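PDB 1O5L: transcriptional regulator, crp family from Thermotoga maritima, which probably acts as a DNA-binding transcription factor of the CRP family, pairing a cyclic nucleotide-binding domain with a helix-turn-helix domain. Local coordinates for residues I74-I79 / L121-E126; F78-E83 / V105-L110. All coordinates share one frame; numbering follows the deposited sequence.

Interaction 1: I74-I79 / L121-E126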
# COMPACT_ATOMS: atom_id res chain seq x y z
N ILE A 74 10.96 -4.72 5.57
CA ILE A 74 10.76 -3.60 6.47
C ILE A 74 10.15 -2.33 5.78
O ILE A 74 10.71 -1.80 4.82
CB ILE A 74 12.11 -3.24 7.10
CG1 ILE A 74 12.61 -4.44 7.91
CG2 ILE A 74 11.99 -1.95 7.96
CD1 ILE A 74 14.04 -4.35 8.31
N ALA A 75 9.05 -1.83 6.34
CA ALA A 75 8.41 -0.58 5.91
C ALA A 75 8.05 -0.66 4.44
O ALA A 75 8.28 0.28 3.69
CB ALA A 75 9.33 0.63 6.19
N SER A 76 7.45 -1.78 4.07
CA SER A 76 7.17 -2.13 2.69
C SER A 76 6.27 -1.11 1.97
O SER A 76 6.51 -0.73 0.81
CB SER A 76 6.59 -3.57 2.62
OG SER A 76 5.23 -3.63 3.03
N GLY A 77 5.23 -0.67 2.65
CA GLY A 77 4.33 0.35 2.11
C GLY A 77 4.91 1.76 1.89
O GLY A 77 4.26 2.60 1.29
N PHE A 78 6.12 2.01 2.40
CA PHE A 78 6.75 3.33 2.32
C PHE A 78 7.84 3.38 1.24
O PHE A 78 8.27 4.46 0.85
CB PHE A 78 7.31 3.73 3.70
CG PHE A 78 6.25 3.93 4.76
CD1 PHE A 78 5.61 5.15 4.89
CD2 PHE A 78 5.92 2.91 5.63
CE1 PHE A 78 4.61 5.34 5.87
CE2 PHE A 78 4.92 3.09 6.62
CZ PHE A 78 4.27 4.30 6.75
N ILE A 79 8.25 2.21 0.76
CA ILE A 79 9.42 2.12 -0.13
C ILE A 79 9.24 2.95 -1.37
O ILE A 79 10.12 3.75 -1.69
CB ILE A 79 9.75 0.64 -0.48
CG1 ILE A 79 10.19 -0.13 0.77
CG2 ILE A 79 10.86 0.56 -1.52
CD1 ILE A 79 10.10 -1.67 0.62
N LEU A 121 2.74 -7.14 -3.35
CA LEU A 121 1.52 -6.35 -3.41
C LEU A 121 0.56 -6.76 -2.25
O LEU A 121 -0.09 -5.87 -1.66
CB LEU A 121 0.83 -6.48 -4.75
CG LEU A 121 1.52 -5.92 -6.00
CD1 LEU A 121 0.67 -6.30 -7.21
CD2 LEU A 121 1.74 -4.40 -5.94
N LYS A 122 0.52 -8.07 -1.93
CA LYS A 122 -0.21 -8.59 -0.77
C LYS A 122 0.28 -8.02 0.57
O LYS A 122 -0.52 -7.66 1.44
CB LYS A 122 -0.15 -10.12 -0.74
CG LYS A 122 -1.09 -10.80 0.29
CD LYS A 122 -1.02 -12.36 0.24
CE LYS A 122 -1.86 -12.97 1.39
NZ LYS A 122 -2.16 -14.46 1.25
N ASP A 123 1.60 -7.95 0.73
CA ASP A 123 2.20 -7.41 1.95
C ASP A 123 1.81 -5.94 2.19
O ASP A 123 1.41 -5.55 3.29
CB ASP A 123 3.72 -7.52 1.85
CG ASP A 123 4.44 -7.06 3.11
OD1 ASP A 123 4.60 -5.88 3.44
OD2 ASP A 123 4.92 -7.90 3.85
N VAL A 124 1.94 -5.15 1.14
CA VAL A 124 1.62 -3.74 1.19
C VAL A 124 0.11 -3.51 1.43
O VAL A 124 -0.27 -2.63 2.24
CB VAL A 124 2.10 -3.01 -0.10
CG1 VAL A 124 1.59 -1.60 -0.14
CG2 VAL A 124 3.61 -3.03 -0.16
N SER A 125 -0.74 -4.29 0.73
CA SER A 125 -2.20 -4.16 0.88
C SER A 125 -2.74 -4.57 2.25
O SER A 125 -3.69 -3.95 2.76
CB SER A 125 -2.92 -4.93 -0.22
OG SER A 125 -2.40 -4.51 -1.47
N GLU A 126 -2.18 -5.63 2.82
CA GLU A 126 -2.55 -6.09 4.16
C GLU A 126 -2.17 -5.07 5.23
O GLU A 126 -2.93 -4.84 6.16
CB GLU A 126 -1.92 -7.47 4.47
CG GLU A 126 -2.70 -8.64 3.89
CD GLU A 126 -4.12 -8.65 4.40
OE1 GLU A 126 -4.30 -8.83 5.61
OE2 GLU A 126 -5.06 -8.41 3.61
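Ser76 and Gly77 sit in the loop that follows strand 72-73 of the cyclic nucleotide-binding domain, where the chain turns against Asp123 and Val124 on the long dimer helix 114-139. In CRP relatives the corresponding loop belongs to the phosphate-binding cassette. Ala75 has a left-handed backbone conformation, and its carbonyl O receives the amide of Phe78, Phe78 N to Ala75 O being 3.1 Å. This tight bend presents Ser76 to the helix. The Ser76 hydroxyl lies between its own backbone N and carbonyl carbon (chi1 76°) and donates to Asp123 OD1. The modelled separation of Ser76 OG and Asp123 OD1, 2.4 Å, is very short, so its exact value is doubtful. On the helix side, the Asp123 side chain leaves its helix toward the loop, and with CG anti to the backbone N (chi1 -176°) OD1 faces the hydroxyl. Beside this polar link, Val124 CG2 packs 3.6 Å from Ser76 OG, while its other methyl, Val124 CG1, lies 4.0 Å from Gly77 CA. Loop and helix come closest here, Gly77 CA and Val124 CA being 5.0 Å apart. One residue on, Ser125 OG donates to Leu121 O over 2.7 Å, and Ser125 N reaches the same carbonyl from the opposite face of its plane; this oxygen therefore takes two bonds and ties the serine hydroxyl back to its own helix. Across the dimer, Val124 meets Val124 of the second subunit, Ser125 packs on that subunit's Gly77, and the Phe78 ring meets its Phe128. The pairing of a cassette-region loop with the central helices of both subunits is characteristic of CRP-family dimers.

Interaction 2: F78-E83 / V105-L110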
# COMPACT_ATOMS: atom_id res chain seq x y z
N PHE A 78 6.12 2.01 2.40
CA PHE A 78 6.75 3.33 2.32
C PHE A 78 7.84 3.38 1.24
O PHE A 78 8.27 4.46 0.85
CB PHE A 78 7.31 3.73 3.70
CG PHE A 78 6.25 3.93 4.76
CD1 PHE A 78 5.61 5.15 4.89
CD2 PHE A 78 5.92 2.91 5.63
CE1 PHE A 78 4.61 5.34 5.87
CE2 PHE A 78 4.92 3.09 6.62
CZ PHE A 78 4.27 4.30 6.75
N ILE A 79 8.25 2.21 0.76
CA ILE A 79 9.42 2.12 -0.13
C ILE A 79 9.24 2.95 -1.37
O ILE A 79 10.12 3.75 -1.69
CB ILE A 79 9.75 0.64 -0.48
CG1 ILE A 79 10.19 -0.13 0.77
CG2 ILE A 79 10.86 0.56 -1.52
CD1 ILE A 79 10.10 -1.67 0.62
N PHE A 80 8.07 2.83 -2.01
CA PHE A 80 7.82 3.43 -3.32
C PHE A 80 7.00 4.73 -3.32
O PHE A 80 6.55 5.17 -4.38
CB PHE A 80 7.26 2.36 -4.29
CG PHE A 80 8.28 1.24 -4.64
CD1 PHE A 80 9.31 1.48 -5.55
CD2 PHE A 80 8.23 0.00 -4.00
CE1 PHE A 80 10.27 0.49 -5.84
CE2 PHE A 80 9.15 -0.99 -4.27
CZ PHE A 80 10.20 -0.74 -5.21
N SER A 81 6.86 5.40 -2.17
CA SER A 81 6.27 6.76 -2.22
C SER A 81 7.20 7.78 -2.89
O SER A 81 8.38 7.52 -3.15
CB SER A 81 5.82 7.27 -0.85
OG SER A 81 6.81 7.13 0.13
N SER A 82 6.63 8.93 -3.23
CA SER A 82 7.42 10.15 -3.46
C SER A 82 8.20 10.52 -2.18
O SER A 82 7.67 10.47 -1.07
CB SER A 82 6.47 11.27 -3.86
OG SER A 82 5.14 10.84 -3.59
N GLU A 83 9.48 10.87 -2.34
CA GLU A 83 10.35 11.17 -1.19
C GLU A 83 10.17 10.13 -0.07
O GLU A 83 9.67 10.43 1.00
CB GLU A 83 10.08 12.60 -0.70
CG GLU A 83 11.13 13.15 0.28
CD GLU A 83 10.77 14.53 0.83
OE1 GLU A 83 10.55 15.47 0.02
OE2 GLU A 83 10.71 14.67 2.07
N VAL A 105 17.04 -2.86 -8.72
CA VAL A 105 17.13 -4.29 -8.81
C VAL A 105 15.85 -4.93 -8.23
O VAL A 105 15.32 -5.89 -8.83
CB VAL A 105 18.38 -4.83 -8.10
CG1 VAL A 105 18.40 -6.35 -8.11
CG2 VAL A 105 19.66 -4.28 -8.75
N PHE A 106 15.34 -4.42 -7.10
CA PHE A 106 14.10 -5.02 -6.57
C PHE A 106 12.96 -4.88 -7.59
O PHE A 106 12.23 -5.82 -7.82
CB PHE A 106 13.71 -4.46 -5.20
CG PHE A 106 12.65 -5.28 -4.50
CD1 PHE A 106 12.96 -6.52 -3.95
CD2 PHE A 106 11.32 -4.83 -4.42
CE1 PHE A 106 11.96 -7.31 -3.31
CE2 PHE A 106 10.32 -5.60 -3.79
CZ PHE A 106 10.64 -6.83 -3.23
N LEU A 107 12.85 -3.73 -8.26
CA LEU A 107 11.86 -3.58 -9.34
C LEU A 107 12.02 -4.59 -10.47
O LEU A 107 11.02 -5.10 -10.98
CB LEU A 107 11.92 -2.18 -9.97
CG LEU A 107 11.20 -1.03 -9.31
CD1 LEU A 107 11.63 0.24 -10.02
CD2 LEU A 107 9.67 -1.17 -9.34
N ASP A 108 13.27 -4.84 -10.89
CA ASP A 108 13.57 -5.80 -11.95
C ASP A 108 13.07 -7.18 -11.54
O ASP A 108 12.50 -7.87 -12.36
CB ASP A 108 15.08 -5.90 -12.26
CG ASP A 108 15.67 -4.63 -12.84
OD1 ASP A 108 14.92 -3.78 -13.33
OD2 ASP A 108 16.90 -4.39 -12.86
N LEU A 109 13.33 -7.58 -10.30
CA LEU A 109 12.88 -8.87 -9.77
C LEU A 109 11.34 -9.01 -9.76
O LEU A 109 10.81 -10.06 -10.12
CB LEU A 109 13.40 -9.08 -8.34
CG LEU A 109 14.89 -9.31 -8.18
CD1 LEU A 109 15.31 -9.26 -6.73
CD2 LEU A 109 15.36 -10.64 -8.82
N LEU A 110 10.65 -7.94 -9.34
CA LEU A 110 9.19 -7.88 -9.37
C LEU A 110 8.66 -8.12 -10.78
O LEU A 110 7.62 -8.78 -10.95
CB LEU A 110 8.70 -6.50 -8.90
CG LEU A 110 8.87 -6.16 -7.42
CD1 LEU A 110 8.31 -4.79 -7.08
CD2 LEU A 110 8.18 -7.21 -6.56
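Phe80 and Leu107 mark the closest backbone approach between the loop 78-83 and helix 103-112, yet their CA atoms remain 10.1 Å apart, so side chains bridge the gap. The loop makes a type I beta turn from Phe78 to Ser81 in the cyclic nucleotide-binding domain, and the helix follows directly on that domain's strand 96-102. In the turn, Ser81 OG donates to Phe78 O, reinforcing a weak backbone bond from Ser81 N to the same oxygen. From the turn, the Phe80 ring extends toward the helix with CG anti to the carbonyl carbon (chi1 -67°). It slides past Leu107 in the opposite direction, and its edge meets the edge of the Phe106 ring, Phe80 CZ to Phe106 CD2 being 4.3 Å. Phe106 in turn packs edge-to-face with Phe120 of helix 114-139 and touches Val43, while Phe80 also packs on Leu121 of the second subunit. Ile79 CG2 sits 3.6 Å above the plane of the Phe80 ring, offset toward its rim. Leu107 CG and CD2 both lie 3.9 Å from Phe80 CE1, and CG approaches the ring obliquely.

Overall arrangement
Interactions 1 and 2 start from the same loop, sharing Phe78 and Ile79, and reach two helices that follow each other in the chain; their centres are about 10 Å apart. Both are buried, and both border the second subunit. Interaction 1, about 8 Å from the chain's centre, joins the loop to helix 114-139 through a polar hydroxyl–carboxylate pair beside a valine. Interaction 2, about 12 Å out, has no hydrogen bond across it and relies on aromatic and leucine contacts with helix 103-112. Together they link the cassette-region loop to the helix that follows strand 96-102 and to the helix at the dimer interface.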